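Local coordinates for protein nucleoside phosphorylase, putative (Trypanosoma brucei, PDB 3BJE) that cleaves uridine with phosphate to give uracil and ribose 1-phosphate, working as a homodimeric uridine phosphorylase with calcium bound, at residues 98-103 with 295-300; 105-110 with 305-310. All coordinates share one frame; numbering follows the deposited sequence.

Contact 1 of 2, residues 98-103 with 295-300; sequences DNIEIV and TSAICY. With CA (calcium ion), chain G.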
# COMPACT_ATOMS: atom_id res chain seq x y z
N ASP A 98 2.28 1.10 -3.78
CA ASP A 98 2.80 2.22 -3.01
C ASP A 98 4.03 1.79 -2.23
O ASP A 98 5.03 2.51 -2.19
CB ASP A 98 1.71 2.78 -2.09
CG ASP A 98 1.17 1.77 -1.10
OD1 ASP A 98 1.02 0.58 -1.41
OD2 ASP A 98 0.82 2.19 0.00
N ASN A 99 3.96 0.60 -1.64
CA ASN A 99 5.12 -0.00 -0.94
C ASN A 99 6.27 -0.26 -1.91
O ASN A 99 7.45 -0.08 -1.59
CB ASN A 99 4.71 -1.29 -0.24
CG ASN A 99 3.82 -1.04 0.97
OD1 ASN A 99 2.80 -0.32 0.90
ND2 ASN A 99 4.20 -1.63 2.10
N ILE A 100 5.91 -0.71 -3.12
CA ILE A 100 6.90 -0.92 -4.17
C ILE A 100 7.61 0.40 -4.52
O ILE A 100 8.83 0.44 -4.66
CB ILE A 100 6.26 -1.56 -5.45
CG1 ILE A 100 5.74 -3.00 -5.20
CG2 ILE A 100 7.27 -1.54 -6.61
CD1 ILE A 100 6.76 -3.96 -4.58
N GLU A 101 6.82 1.46 -4.65
CA GLU A 101 7.37 2.77 -5.00
C GLU A 101 8.41 3.17 -3.94
O GLU A 101 9.50 3.64 -4.26
CB GLU A 101 6.24 3.80 -5.11
CG GLU A 101 6.66 5.16 -5.71
CD GLU A 101 6.86 6.30 -4.70
OE1 GLU A 101 6.94 6.02 -3.46
OE2 GLU A 101 6.95 7.47 -5.14
N ILE A 102 8.08 2.94 -2.67
CA ILE A 102 9.02 3.21 -1.59
C ILE A 102 10.31 2.40 -1.75
O ILE A 102 11.42 2.93 -1.78
CB ILE A 102 8.38 2.91 -0.24
CG1 ILE A 102 7.35 3.99 0.09
CG2 ILE A 102 9.46 2.86 0.87
CD1 ILE A 102 6.46 3.66 1.28
N VAL A 103 10.16 1.09 -1.84
CA VAL A 103 11.32 0.22 -1.84
C VAL A 103 12.20 0.41 -3.09
O VAL A 103 13.44 0.38 -2.98
CB VAL A 103 10.88 -1.25 -1.65
CG1 VAL A 103 12.07 -2.21 -1.77
CG2 VAL A 103 10.23 -1.42 -0.27
N THR A 295 2.67 -5.89 -9.03
CA THR A 295 3.49 -6.17 -10.21
C THR A 295 3.57 -5.01 -11.20
O THR A 295 4.62 -4.74 -11.75
CB THR A 295 3.02 -7.48 -10.88
OG1 THR A 295 3.33 -8.56 -10.01
CG2 THR A 295 3.71 -7.72 -12.22
N SER A 296 2.45 -4.32 -11.44
CA SER A 296 2.44 -3.22 -12.40
C SER A 296 3.54 -2.20 -12.10
O SER A 296 4.31 -1.84 -13.00
CB SER A 296 1.09 -2.51 -12.38
OG SER A 296 0.78 -2.05 -11.07
N ALA A 297 3.64 -1.75 -10.84
CA ALA A 297 4.64 -0.72 -10.45
C ALA A 297 6.06 -1.30 -10.45
O ALA A 297 7.03 -0.61 -10.77
CB ALA A 297 4.32 -0.11 -9.08
N ILE A 298 6.21 -2.55 -10.05
CA ILE A 298 7.52 -3.18 -10.14
C ILE A 298 8.02 -3.11 -11.55
O ILE A 298 9.16 -2.75 -11.81
CB ILE A 298 7.46 -4.66 -9.71
CG1 ILE A 298 7.25 -4.75 -8.21
CG2 ILE A 298 8.73 -5.42 -10.11
CD1 ILE A 298 6.93 -6.18 -7.74
N CYS A 299 7.17 -3.54 -12.50
CA CYS A 299 7.57 -3.53 -13.90
C CYS A 299 7.83 -2.11 -14.44
O CYS A 299 8.83 -1.85 -15.11
CB CYS A 299 6.51 -4.23 -14.74
SG CYS A 299 6.47 -6.02 -14.46
N TYR A 300 6.90 -1.21 -14.17
CA TYR A 300 6.99 0.15 -14.71
C TYR A 300 8.17 0.93 -14.16
O TYR A 300 8.94 1.54 -14.91
CB TYR A 300 5.69 0.91 -14.44
CG TYR A 300 5.68 2.27 -15.10
CD1 TYR A 300 5.15 2.46 -16.37
CD2 TYR A 300 6.24 3.37 -14.47
CE1 TYR A 300 5.17 3.71 -16.98
CE2 TYR A 300 6.26 4.63 -15.05
CZ TYR A 300 5.74 4.79 -16.32
OH TYR A 300 5.75 6.02 -16.93
CA CA G . 0.38 -0.47 0.69
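Ile-100 and Ile-298, whose CA atoms lie 6.4 Å apart, are the nearest CA pair between the helical segments 98-103 and 295-300. Both helices belong to the alpha/beta fold of the phosphorylase superfamily, and they lie against its strand framework: Ile-100 and Ile-298 each also touch Phe-48 on strand 45-49. No hydrogen bond crosses the pair, so the contact consists of buried apolar packing between a few side chains.

Ile-100 carries it with both branches. With CG1 beside the backbone N (chi1 -65°), CG2 takes the place anti to that N and is directed at the backbone of the facing helix, where it meets Ile-298 CG1 at 3.6 Å and also lies over the Ile-298 peptide nitrogen. The same methyl also reaches Ala-297, with Ile-100 CG2 4.1 Å from Ala-297 CB. Ile-100 CD1 lies alongside and rests 3.7 Å from Ile-298 CG1; farther out, the two CD1 methyls of Ile-100 and Ile-298 are 3.9 Å apart. The two isoleucines thus lie obliquely across one another, with Ile-298 CG1 facing CG2, CG1 and CD1 of Ile-100 together.

One turn of the same helix also serves the dimer. Asp-98 and Asn-99 bind the calcium ion, and Met-95 O and the matching groups of the second subunit complete eight bonds, so the metal ties the two chains together. Asn-99 ND2 is hydrogen-bonded to Thr-93 O and Glu-75 OE2, which fixes the amide with its oxygen to the metal. Asn-99 OD1 binds calcium at 2.4 Å, while the Asp-98 carboxylate chelates it unevenly, OD1 at 2.4 Å and OD2 at 2.8 Å.

Contact 2 of 2, residues 105-110 with 305-310; sequences NEIHAL and LGYQAG
His-108, its CG extended away from the backbone N (chi1 -177°), and Tyr-307, its CG beside the backbone N (chi1 -60°), bring the imidazole edge and the phenol hydroxyl together between helix 97-112 and the turn leading into strand 308-318. That turn begins with a Schellman motif, in which Gly-306 at positive phi ends helix 295-305 and turns the chain into the strand.

The two side chains cross at about a right angle, and His-108 ND1 donates to Tyr-307 OH over 3.0 Å in a nearly straight bond (174°), the hydroxyl lying close to the imidazole plane. Leu-305 serves both rings: its CD2 lies over one face of the imidazole in a CH-pi contact, 3.8 Å from the ring centroid, and its CB covers a face of the phenol. Ile-107 CG2 adds a looser apolar touch, 4.4 Å from Tyr-307 CE2.

Neither polar group ends here. Tyr-307 OH is also hydrogen-bonded to Glu-112 OE2, and His-108 NE2 to the backbone N of Arg-260 of the second subunit, while Trp-120 meets the imidazole ring. With NE2 facing an N-H and ND1 donating, the histidine is probably neutral and protonated on ND1, and the phenol, accepting from ND1, probably donates in turn to Glu-112, in a chain of hydrogen bonds from subunit interface to carboxylate that may be polarised along its length.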
# COMPACT_ATOMS: atom_id res chain seq x y z
N ASN A 105 12.54 3.18 -4.93
CA ASN A 105 13.27 4.44 -4.78
C ASN A 105 14.49 4.27 -3.88
O ASN A 105 15.57 4.79 -4.17
CB ASN A 105 12.35 5.52 -4.20
CG ASN A 105 11.65 6.31 -5.27
OD1 ASN A 105 12.17 7.33 -5.71
ND2 ASN A 105 10.48 5.83 -5.71
N GLU A 106 14.31 3.51 -2.80
CA GLU A 106 15.39 3.32 -1.85
C GLU A 106 16.48 2.40 -2.39
O GLU A 106 17.66 2.69 -2.21
CB GLU A 106 14.83 2.90 -0.48
CG GLU A 106 13.94 4.01 0.08
CD GLU A 106 13.37 3.74 1.45
OE1 GLU A 106 13.64 2.68 2.04
OE2 GLU A 106 12.63 4.61 1.95
N ILE A 107 16.09 1.34 -3.11
CA ILE A 107 17.08 0.52 -3.84
C ILE A 107 17.86 1.38 -4.85
O ILE A 107 19.09 1.25 -4.99
CB ILE A 107 16.40 -0.69 -4.54
CG1 ILE A 107 15.95 -1.74 -3.51
CG2 ILE A 107 17.34 -1.31 -5.60
CD1 ILE A 107 14.95 -2.76 -4.07
N HIS A 108 17.14 2.23 -5.59
CA HIS A 108 17.80 3.15 -6.53
C HIS A 108 18.86 4.01 -5.87
O HIS A 108 19.99 4.07 -6.37
CB HIS A 108 16.75 4.01 -7.24
CG HIS A 108 17.31 4.94 -8.27
ND1 HIS A 108 18.22 4.52 -9.21
CD2 HIS A 108 17.10 6.26 -8.50
CE1 HIS A 108 18.55 5.55 -9.97
NE2 HIS A 108 17.89 6.62 -9.56
N ALA A 109 18.53 4.60 -4.73
CA ALA A 109 19.49 5.38 -3.97
C ALA A 109 20.65 4.53 -3.43
O ALA A 109 21.82 4.91 -3.51
CB ALA A 109 18.78 6.14 -2.82
N LEU A 110 20.34 3.35 -2.90
CA LEU A 110 21.42 2.49 -2.41
C LEU A 110 22.41 2.06 -3.50
O LEU A 110 23.62 1.95 -3.25
CB LEU A 110 20.84 1.27 -1.70
CG LEU A 110 20.14 1.58 -0.37
CD1 LEU A 110 19.44 0.33 0.13
CD2 LEU A 110 21.12 2.08 0.68
N LEU A 305 13.93 2.83 -14.63
CA LEU A 305 15.32 2.92 -14.16
C LEU A 305 16.32 2.11 -14.99
O LEU A 305 17.53 2.24 -14.80
CB LEU A 305 15.44 2.44 -12.71
CG LEU A 305 14.71 3.27 -11.68
CD1 LEU A 305 14.87 2.60 -10.32
CD2 LEU A 305 15.26 4.69 -11.69
N GLY A 306 15.82 1.30 -15.92
CA GLY A 306 16.67 0.39 -16.67
C GLY A 306 17.06 -0.89 -15.95
O GLY A 306 17.96 -1.60 -16.41
N TYR A 307 16.39 -1.20 -14.85
CA TYR A 307 16.64 -2.43 -14.13
C TYR A 307 15.74 -3.53 -14.71
O TYR A 307 14.61 -3.25 -15.10
CB TYR A 307 16.29 -2.28 -12.65
CG TYR A 307 17.05 -1.21 -11.86
CD1 TYR A 307 18.15 -0.54 -12.41
CD2 TYR A 307 16.70 -0.91 -10.56
CE1 TYR A 307 18.85 0.41 -11.67
CE2 TYR A 307 17.39 0.07 -9.81
CZ TYR A 307 18.46 0.73 -10.37
OH TYR A 307 19.16 1.68 -9.65
N GLN A 308 16.24 -4.76 -14.76
CA GLN A 308 15.48 -5.88 -15.29
C GLN A 308 14.59 -6.42 -14.18
O GLN A 308 15.09 -6.79 -13.12
CB GLN A 308 16.40 -6.99 -15.76
CG GLN A 308 17.44 -6.51 -16.76
CD GLN A 308 18.10 -7.67 -17.51
OE1 GLN A 308 17.96 -8.83 -17.12
NE2 GLN A 308 18.77 -7.34 -18.60
N ALA A 309 13.28 -6.45 -14.42
CA ALA A 309 12.35 -6.89 -13.40
C ALA A 309 11.26 -7.79 -13.97
O ALA A 309 10.96 -7.76 -15.17
CB ALA A 309 11.73 -5.70 -12.67
N GLY A 310 10.67 -8.58 -13.08
CA GLY A 310 9.48 -9.36 -13.40
C GLY A 310 8.84 -9.93 -12.16
O GLY A 310 9.15 -9.55 -11.04

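Contacts 1 and 2 are successive stations along one face of helix 97-112, their centres 10 Å apart, and the second partner is continuous too: helix 295-305 runs from contact 1 into the turn and strand of contact 2. They touch directly where Ile-298 CG2 meets Ala-309 CB at 3.9 Å. Contact 1 lies close to the active site, the side chain of Ile-100 being about 8 Å from a bound ribose 1-phosphate and about 12 Å from a bound uracil; in contact 2 the side chain of Ile-107 is about 11 Å from that of the calcium ligand Asn-99. Both reach the second subunit, contact 1 through shared calcium and contact 2 through His-108.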